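Local coordinates for putative phosphatase/phosphodiesterase MPN_349 (PDB 1T71), which binds iron ions and is probably a phosphoesterase of the YmdB-like family, perhaps acting on 2',3'-cyclic nucleotides, at residues Q221-R224 and L225-G229; D269-Y272 and L273-D276. All coordinates share one frame; numbering follows the deposited sequence.

Contact 1 (221-229) is the C-terminal end of helix 219-226 and the turn after it. Contact 2 (269-276) is a series of tight turns after strand 259-267, an outermost strand of its sheet. Both are local contacts at the surface, on the same side of the chain's centre. Their centres lie about 20 Å apart. The nearest atoms of contact 1 and contact 2 are about 8 Å apart, so the two do not touch. Contact 1 comes closer to the metal centre: the side chain of Ser-222 is about 11 Å from that of His-185, which binds iron. Contact 2 lies away from the iron-binding residues and the probable proton donor, His-72.

Contact 1 (Q221-R224 and L225-G229); sequences QSIR and LFCAG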
ATOM      1  N   GLN A 221       2.958   3.443  24.380  1.00 37.77           N
ATOM      2  CA  GLN A 221       3.639   2.151  24.319  1.00 38.81           C
ATOM      3  C   GLN A 221       4.932   2.265  23.526  1.00 38.18           C
ATOM      4  O   GLN A 221       5.932   1.639  23.862  1.00 39.47           O
ATOM      5  CB  GLN A 221       2.747   1.090  23.665  1.00 44.31           C
ATOM      6  CG  GLN A 221       1.476   0.746  24.430  1.00 48.82           C
ATOM      7  CD  GLN A 221       0.575   1.945  24.660  1.00 49.51           C
ATOM      8  OE1 GLN A 221       0.775   2.715  25.598  1.00 52.48           O
ATOM      9  NE2 GLN A 221      -0.418   2.112  23.796  1.00 50.61           N
ATOM     10  N   SER A 222       4.903   3.070  22.470  1.00 35.20           N
ATOM     11  CA  SER A 222       6.066   3.263  21.617  1.00 34.55           C
ATOM     12  C   SER A 222       7.245   3.884  22.370  1.00 34.44           C
ATOM     13  O   SER A 222       8.362   3.362  22.318  1.00 34.51           O
ATOM     14  CB  SER A 222       5.684   4.132  20.414  1.00 40.10           C
ATOM     15  OG  SER A 222       6.792   4.333  19.553  1.00 42.57           O
ATOM     16  N   ILE A 223       7.009   4.996  23.064  1.00 33.47           N
ATOM     17  CA  ILE A 223       8.081   5.643  23.817  1.00 33.18           C
ATOM     18  C   ILE A 223       8.659   4.685  24.864  1.00 34.37           C
ATOM     19  O   ILE A 223       9.874   4.625  25.061  1.00 31.11           O
ATOM     20  CB  ILE A 223       7.594   6.934  24.527  1.00 36.77           C
ATOM     21  CG1 ILE A 223       7.569   8.115  23.548  1.00 37.41           C
ATOM     22  CG2 ILE A 223       8.538   7.287  25.670  1.00 37.90           C
ATOM     23  CD1 ILE A 223       6.583   7.998  22.434  1.00 37.71           C
ATOM     24  N   ARG A 224       7.786   3.940  25.534  1.00 36.32           N
ATOM     25  CA  ARG A 224       8.217   2.980  26.547  1.00 39.25           C
ATOM     26  C   ARG A 224       9.128   1.924  25.932  1.00 39.66           C
ATOM     27  O   ARG A 224      10.142   1.539  26.518  1.00 38.35           O
ATOM     28  CB  ARG A 224       7.002   2.300  27.176  1.00 76.71           C
ATOM     29  CG  ARG A 224       6.376   3.086  28.303  1.00 82.38           C
ATOM     30  CD  ARG A 224       7.339   3.177  29.478  1.00 87.87           C
ATOM     31  NE  ARG A 224       6.740   3.859  30.622  1.00 93.78           N
ATOM     32  CZ  ARG A 224       7.369   4.092  31.769  1.00 95.27           C
ATOM     33  NH1 ARG A 224       8.625   3.695  31.932  1.00 96.86           N
ATOM     34  NH2 ARG A 224       6.744   4.730  32.750  1.00 95.34           N
ATOM     35  N   LEU A 225       8.757   1.458  24.746  1.00 43.52           N
ATOM     36  CA  LEU A 225       9.548   0.456  24.054  1.00 45.50           C
ATOM     37  C   LEU A 225      10.973   0.968  23.853  1.00 46.97           C
ATOM     38  O   LEU A 225      11.940   0.289  24.208  1.00 47.28           O
ATOM     39  CB  LEU A 225       8.927   0.134  22.693  1.00 44.74           C
ATOM     40  CG  LEU A 225       9.689  -0.906  21.869  1.00 45.12           C
ATOM     41  CD1 LEU A 225       9.594  -2.264  22.554  1.00 44.51           C
ATOM     42  CD2 LEU A 225       9.118  -0.970  20.466  1.00 45.60           C
ATOM     43  N   PHE A 226      11.095   2.171  23.298  1.00 43.09           N
ATOM     44  CA  PHE A 226      12.401   2.767  23.034  1.00 44.69           C
ATOM     45  C   PHE A 226      13.151   3.295  24.260  1.00 47.47           C
ATOM     46  O   PHE A 226      14.318   3.669  24.151  1.00 47.65           O
ATOM     47  CB  PHE A 226      12.261   3.887  22.000  1.00 38.29           C
ATOM     48  CG  PHE A 226      11.900   3.400  20.626  1.00 34.97           C
ATOM     49  CD1 PHE A 226      12.806   2.657  19.879  1.00 33.86           C
ATOM     50  CD2 PHE A 226      10.655   3.680  20.079  1.00 33.58           C
ATOM     51  CE1 PHE A 226      12.477   2.199  18.604  1.00 32.06           C
ATOM     52  CE2 PHE A 226      10.316   3.226  18.804  1.00 32.93           C
ATOM     53  CZ  PHE A 226      11.232   2.483  18.066  1.00 31.49           C
ATOM     54  N   CYS A 227      12.488   3.331  25.416  1.00 49.07           N
ATOM     55  CA  CYS A 227      13.117   3.807  26.652  1.00 52.73           C
ATOM     56  C   CYS A 227      13.394   2.667  27.617  1.00 55.41           C
ATOM     57  O   CYS A 227      14.507   2.155  27.690  1.00 56.07           O
ATOM     58  CB  CYS A 227      12.230   4.832  27.356  1.00 53.35           C
ATOM     59  SG  CYS A 227      12.374   6.480  26.687  1.00 53.71           S
ATOM     60  N   ALA A 228      12.366   2.289  28.367  1.00 83.02           N
ATOM     61  CA  ALA A 228      12.462   1.214  29.342  1.00 86.59           C
ATOM     62  C   ALA A 228      12.676  -0.134  28.657  1.00 89.42           C
ATOM     63  O   ALA A 228      13.418  -0.981  29.154  1.00 89.59           O
ATOM     64  CB  ALA A 228      11.192   1.174  30.190  1.00 70.63           C
ATOM     65  N   GLY A 229      12.021  -0.327  27.515  1.00 90.33           N
ATOM     66  CA  GLY A 229      12.145  -1.579  26.789  1.00 93.73           C
ATOM     67  C   GLY A 229      10.941  -2.486  26.977  1.00 96.43           C
ATOM     68  O   GLY A 229      10.933  -3.626  26.507  1.00 96.88           O
TER
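The contact is the C-terminal end of helix 219-226, where Arg-224 meets Cys-227, Ala-228 and Gly-229 as the chain turns off. Two regular helical bonds lead into it: Leu-225 N donates to Gln-221 O, and Phe-226 N donates to Ser-222 O. Arg-224 O takes two further bonds. Gly-229 N gives this oxygen a nearly straight bond of 2.8 Å, with an N-H...O angle of 171°. This link from residue i+5 back to residue i closes a pi-turn. Cys-227 N gives the same oxygen a longer bond of 3.2 Å, arriving from above the carbonyl plane. Gly-229 has a positive phi of 103°, a conformation suited to glycine. Gly-229 is poorly ordered, so its position is less certain and the chain may be mobile there.

Side chains pair four residues apart. Ser-222 OG lies in the plane of the Phe-226 ring, at its edge, 3.8 Å from CE2. The serine hydroxyl is placed there by chi1 of -180°, which sets OG opposite the backbone N. Ser-222 O also approaches the ring obliquely, 3.2 Å from Phe-226 CD2. Ile-223 touches Cys-227 through one branch: CG2 lies 4.0 Å from SG. The sulfur also sits 3.5 Å from Ile-223 O. Arg-224 bends at chi2, and its guanidinium has Ala-228 CB at its edge, 4.0 Å from NH1. Elsewhere the arginine side chain touches the loop residues Ser-230 and Glu-232, while Ser-222 touches Val-214.

The chemistry is mainly that of a helix end. One carbonyl oxygen receives two backbone N-H groups and ties the departing chain to the last turn. The side chains add light van der Waals contact alongside.

Contact 2 (D269-Y272 and L273-D276); sequences DPRY and LKQD
Leu-273 N donates to Pro-270 O at 2.9 Å, and Gln-275 N donates to Tyr-272 O at 3.0 Å. These two backbone bonds each span three residues. The second closes a type I beta turn from Tyr-272 to Gln-275. A further bond of this span, from Tyr-272 N to Asp-269 O, precedes them. The entry to the series is an Asx turn: Asp-269 OD1 accepts from Arg-271 N at 2.8 Å. The N-H arrives on the anti side of that oxygen, tilted somewhat (18°) from the carboxylate plane. The other oxygen, OD2, accepts from Gly-240 N, so the carboxylate joins the turns to a neighbouring loop. The turns follow strand 259-267, at the surface and away from the iron site.

Three long side chains gather outside the backbone. The Arg-271 chain bends at chi2 and chi3, which brings its guanidinium back toward Lys-274 and Gln-275. Lys-274 NZ stands over one face of the guanidinium, offset toward its rim and 4.0 Å from NH2. Water 1 accepts from NZ at 3.1 Å and, more weakly, from Arg-271 NH2. At the edge of the guanidinium, near its plane, Gln-275 OE1 lies 3.7 Å from NH1. The guanidinium and amide planes are 31° apart.

The packing is modest. Leu-273 CB rests 3.2 Å from Pro-270 O. With chi1 at 164°, Tyr-272 CG lies 3.7 Å from Leu-273 N. The tyrosine ring makes an edge-to-face contact with Phe-211.

Backbone bonds and one aspartate probably help to fix the shape of the turns. Arg-271 and Lys-274 are like charges that lie close together. The shared water, and perhaps the nearby amide oxygen, probably ease their repulsion.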
ATOM      1  N   ASP A 269      -5.576  16.929  15.384  1.00 30.65           N
ATOM      2  CA  ASP A 269      -6.516  16.692  16.469  1.00 30.36           C
ATOM      3  C   ASP A 269      -6.092  17.502  17.690  1.00 29.31           C
ATOM      4  O   ASP A 269      -4.961  17.392  18.150  1.00 27.64           O
ATOM      5  CB  ASP A 269      -6.504  15.201  16.808  1.00 36.75           C
ATOM      6  CG  ASP A 269      -7.644  14.789  17.711  1.00 39.40           C
ATOM      7  OD1 ASP A 269      -7.891  15.464  18.733  1.00 38.61           O
ATOM      8  OD2 ASP A 269      -8.285  13.762  17.395  1.00 41.87           O
ATOM      9  N   PRO A 270      -6.996  18.335  18.227  1.00 30.73           N
ATOM     10  CA  PRO A 270      -6.680  19.152  19.404  1.00 29.81           C
ATOM     11  C   PRO A 270      -6.251  18.322  20.611  1.00 29.02           C
ATOM     12  O   PRO A 270      -5.468  18.777  21.447  1.00 28.96           O
ATOM     13  CB  PRO A 270      -7.981  19.920  19.655  1.00 41.86           C
ATOM     14  CG  PRO A 270      -9.036  18.990  19.097  1.00 42.87           C
ATOM     15  CD  PRO A 270      -8.394  18.541  17.807  1.00 41.28           C
ATOM     16  N   ARG A 271      -6.750  17.096  20.688  1.00 29.76           N
ATOM     17  CA  ARG A 271      -6.424  16.225  21.808  1.00 30.90           C
ATOM     18  C   ARG A 271      -4.926  15.903  21.938  1.00 29.71           C
ATOM     19  O   ARG A 271      -4.478  15.431  22.981  1.00 29.07           O
ATOM     20  CB  ARG A 271      -7.267  14.945  21.719  1.00 73.75           C
ATOM     21  CG  ARG A 271      -6.580  13.742  21.106  1.00 81.21           C
ATOM     22  CD  ARG A 271      -6.246  12.740  22.201  1.00 83.78           C
ATOM     23  NE  ARG A 271      -7.426  12.430  23.009  1.00 86.23           N
ATOM     24  CZ  ARG A 271      -7.395  11.765  24.159  1.00 85.04           C
ATOM     25  NH1 ARG A 271      -6.238  11.334  24.647  1.00 83.93           N
ATOM     26  NH2 ARG A 271      -8.521  11.532  24.820  1.00 83.91           N
ATOM     27  N   TYR A 272      -4.150  16.163  20.889  1.00 28.93           N
ATOM     28  CA  TYR A 272      -2.708  15.918  20.945  1.00 27.91           C
ATOM     29  C   TYR A 272      -2.057  17.014  21.794  1.00 29.06           C
ATOM     30  O   TYR A 272      -1.037  16.794  22.453  1.00 28.27           O
ATOM     31  CB  TYR A 272      -2.101  15.931  19.530  1.00 24.50           C
ATOM     32  CG  TYR A 272      -0.590  16.062  19.520  1.00 22.63           C
ATOM     33  CD1 TYR A 272       0.224  15.023  19.973  1.00 23.14           C
ATOM     34  CD2 TYR A 272       0.025  17.245  19.110  1.00 21.34           C
ATOM     35  CE1 TYR A 272       1.622  15.162  20.018  1.00 21.79           C
ATOM     36  CE2 TYR A 272       1.414  17.394  19.154  1.00 21.56           C
ATOM     37  CZ  TYR A 272       2.204  16.349  19.609  1.00 21.01           C
ATOM     38  OH  TYR A 272       3.572  16.498  19.661  1.00 19.68           O
ATOM     39  N   LEU A 273      -2.667  18.197  21.779  1.00 32.33           N
ATOM     40  CA  LEU A 273      -2.155  19.345  22.525  1.00 33.78           C
ATOM     41  C   LEU A 273      -2.139  19.146  24.036  1.00 34.36           C
ATOM     42  O   LEU A 273      -1.373  19.799  24.737  1.00 35.87           O
ATOM     43  CB  LEU A 273      -2.974  20.593  22.190  1.00 28.76           C
ATOM     44  CG  LEU A 273      -2.950  21.056  20.735  1.00 29.99           C
ATOM     45  CD1 LEU A 273      -3.818  22.303  20.584  1.00 28.82           C
ATOM     46  CD2 LEU A 273      -1.516  21.338  20.307  1.00 29.93           C
ATOM     47  N   LYS A 274      -2.976  18.243  24.531  1.00 39.83           N
ATOM     48  CA  LYS A 274      -3.058  17.973  25.964  1.00 42.63           C
ATOM     49  C   LYS A 274      -2.048  16.913  26.400  1.00 43.86           C
ATOM     50  O   LYS A 274      -1.875  16.663  27.595  1.00 45.10           O
ATOM     51  CB  LYS A 274      -4.473  17.503  26.326  1.00 43.71           C
ATOM     52  CG  LYS A 274      -4.836  16.184  25.677  1.00 47.56           C
ATOM     53  CD  LYS A 274      -6.325  15.865  25.742  1.00 50.06           C
ATOM     54  CE  LYS A 274      -6.747  15.307  27.083  1.00 51.40           C
ATOM     55  NZ  LYS A 274      -8.164  14.844  27.034  1.00 52.75           N
ATOM     56  N   GLN A 275      -1.382  16.288  25.433  1.00 34.83           N
ATOM     57  CA  GLN A 275      -0.405  15.246  25.738  1.00 34.88           C
ATOM     58  C   GLN A 275       0.964  15.738  26.206  1.00 34.24           C
ATOM     59  O   GLN A 275       1.463  16.763  25.741  1.00 33.82           O
ATOM     60  CB  GLN A 275      -0.216  14.346  24.522  1.00 45.11           C
ATOM     61  CG  GLN A 275      -0.642  12.931  24.777  1.00 48.35           C
ATOM     62  CD  GLN A 275      -2.138  12.755  24.832  1.00 47.43           C
ATOM     63  OE1 GLN A 275      -2.630  11.774  25.378  1.00 49.69           O
ATOM     64  NE2 GLN A 275      -2.871  13.693  24.252  1.00 49.63           N
ATOM     65  N   ASP A 276       1.573  14.985  27.119  1.00 38.95           N
ATOM     66  CA  ASP A 276       2.892  15.320  27.650  1.00 39.32           C
ATOM     67  C   ASP A 276       3.779  14.069  27.719  1.00 39.09           C
ATOM     68  O   ASP A 276       4.183  13.635  28.799  1.00 39.93           O
ATOM     69  CB  ASP A 276       2.750  15.953  29.042  1.00 69.14           C
ATOM     70  CG  ASP A 276       2.272  14.962  30.099  1.00 72.65           C
ATOM     71  OD1 ASP A 276       1.387  14.130  29.796  1.00 73.27           O
ATOM     72  OD2 ASP A 276       2.780  15.024  31.243  1.00 73.03           O
TER
HETATM   73  O   HOH W   1      -7.420  11.915  27.501  1.00 51.21           O